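Local structure of aldehyde dehydrogenase (5KF0) at residues G418-S423 against V440-P445. The protein binds NADPH and, as an aldehyde dehydrogenase family member, probably oxidises aldehydes to carboxylic acids with a nicotinamide cofactor. Numbering follows the deposited sequence.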
# COMPACT_ATOMS: atom_id res chain seq x y z
N GLY A 418 3.05 -18.39 21.64
CA GLY A 418 3.17 -19.42 20.61
C GLY A 418 2.11 -20.49 20.79
O GLY A 418 1.70 -20.81 21.92
N VAL A 419 1.65 -21.05 19.67
CA VAL A 419 0.65 -22.12 19.68
C VAL A 419 1.08 -23.20 18.70
O VAL A 419 1.10 -22.96 17.49
CB VAL A 419 -0.76 -21.64 19.32
CG1 VAL A 419 -1.76 -22.79 19.51
CG2 VAL A 419 -1.17 -20.42 20.15
N PHE A 420 1.41 -24.38 19.21
CA PHE A 420 1.66 -25.55 18.37
C PHE A 420 0.31 -26.21 18.10
O PHE A 420 -0.25 -26.88 18.97
CB PHE A 420 2.63 -26.51 19.04
CG PHE A 420 4.02 -25.96 19.21
CD1 PHE A 420 4.97 -26.11 18.20
CD2 PHE A 420 4.39 -25.30 20.38
CE1 PHE A 420 6.27 -25.61 18.35
CE2 PHE A 420 5.68 -24.80 20.54
CZ PHE A 420 6.61 -24.95 19.52
N THR A 421 -0.22 -26.01 16.90
CA THR A 421 -1.50 -26.57 16.48
C THR A 421 -1.49 -26.71 14.97
O THR A 421 -0.80 -25.96 14.27
CB THR A 421 -2.69 -25.68 16.91
OG1 THR A 421 -3.93 -26.35 16.61
CG2 THR A 421 -2.68 -24.32 16.18
N ASP A 422 -2.25 -27.68 14.46
CA ASP A 422 -2.55 -27.75 13.04
C ASP A 422 -3.99 -27.35 12.75
O ASP A 422 -4.42 -27.43 11.60
CB ASP A 422 -2.28 -29.16 12.49
CG ASP A 422 -2.27 -29.20 10.94
OD1 ASP A 422 -1.57 -28.37 10.34
OD2 ASP A 422 -2.96 -30.04 10.36
N SER A 423 -4.74 -26.90 13.76
CA SER A 423 -6.15 -26.58 13.59
C SER A 423 -6.31 -25.13 13.13
O SER A 423 -5.93 -24.20 13.85
CB SER A 423 -6.92 -26.80 14.89
OG SER A 423 -8.23 -26.27 14.81
N VAL A 440 2.62 -16.67 17.39
CA VAL A 440 3.42 -17.55 16.55
C VAL A 440 2.73 -18.91 16.49
O VAL A 440 2.44 -19.51 17.53
CB VAL A 440 4.86 -17.67 17.07
CG1 VAL A 440 5.69 -18.56 16.14
CG2 VAL A 440 5.50 -16.29 17.21
N ILE A 441 2.47 -19.39 15.27
CA ILE A 441 1.79 -20.67 15.06
C ILE A 441 2.82 -21.70 14.62
O ILE A 441 3.51 -21.49 13.61
CB ILE A 441 0.65 -20.56 14.03
CG1 ILE A 441 -0.40 -19.52 14.47
CG2 ILE A 441 -0.00 -21.93 13.80
CD1 ILE A 441 -1.09 -19.86 15.79
N ASN A 442 2.89 -22.81 15.35
CA ASN A 442 3.78 -23.94 15.08
C ASN A 442 5.26 -23.61 15.37
O ASN A 442 6.16 -24.25 14.83
CB ASN A 442 3.62 -24.45 13.63
CG ASN A 442 4.02 -25.89 13.47
OD1 ASN A 442 3.90 -26.68 14.42
ND2 ASN A 442 4.49 -26.26 12.28
N ASP A 443 5.50 -22.62 16.23
CA ASP A 443 6.81 -22.41 16.84
C ASP A 443 6.59 -21.66 18.16
O ASP A 443 5.47 -21.24 18.48
CB ASP A 443 7.76 -21.64 15.91
CG ASP A 443 9.23 -21.80 16.29
OD1 ASP A 443 10.08 -21.14 15.67
OD2 ASP A 443 9.55 -22.57 17.23
N VAL A 444 7.67 -21.52 18.93
CA VAL A 444 7.61 -20.86 20.23
C VAL A 444 7.44 -19.35 20.06
O VAL A 444 7.73 -18.80 18.98
CB VAL A 444 8.86 -21.16 21.07
CG1 VAL A 444 8.77 -22.58 21.66
CG2 VAL A 444 10.13 -20.97 20.24
N PRO A 445 6.98 -18.64 21.11
CA PRO A 445 6.95 -17.17 21.05
C PRO A 445 8.32 -16.56 20.87
O PRO A 445 8.41 -15.37 20.55
CB PRO A 445 6.35 -16.78 22.41
CG PRO A 445 6.67 -17.97 23.31
CD PRO A 445 6.46 -19.15 22.39
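The ring of Phe-420 lies over the backbone of 442-444, its CZ 3.6 Å from Asp-443 C and its CE1 3.7 Å from Asn-442 C. Asp-443 O sits over one face, offset toward the rim, while Val-444 CG1 meets the ring edge in plane, 3.9 Å from CZ. With CG anti to its own carbonyl carbon (chi1 -66°), Phe-420 brings the ring onto this backbone; the Asn-442 amide stands nearly perpendicular to it, planes 79° apart, and its OD1 is bound by Gln-273. Beneath the ring the backbones pair in parallel. Val-419 N donates to Val-440 O at 2.8 Å, nearly in line with the carbonyl, and Val-419 O receives Asn-442 N in an almost straight N-H...O bond, tilted 34° from the carbonyl plane. Gly-418 lets the returning chain close in: Pro-445 CD packs 3.6 Å from Gly-418 N. Asp-443 O is buried here without a polar partner, whereas the Asp-443 carboxylate forms a salt bridge through OD2 with Arg-280 of the same chain, and OD1 hydrogen-bonds Tyr-143 of a second subunit. On the face of the sheet that carries Val-419 and Ile-441, Val-419 CB touches Ile-441 CD1 at 4.0 Å. These strands close a beta-alpha-beta unit whose helix 424-433 covers Val-419 and Ile-441; helix 274-286 packs on Phe-420 and Val-444, strand 263-266 flanks 416-420, and a second subunit's strand continues the sheet beyond 438-441.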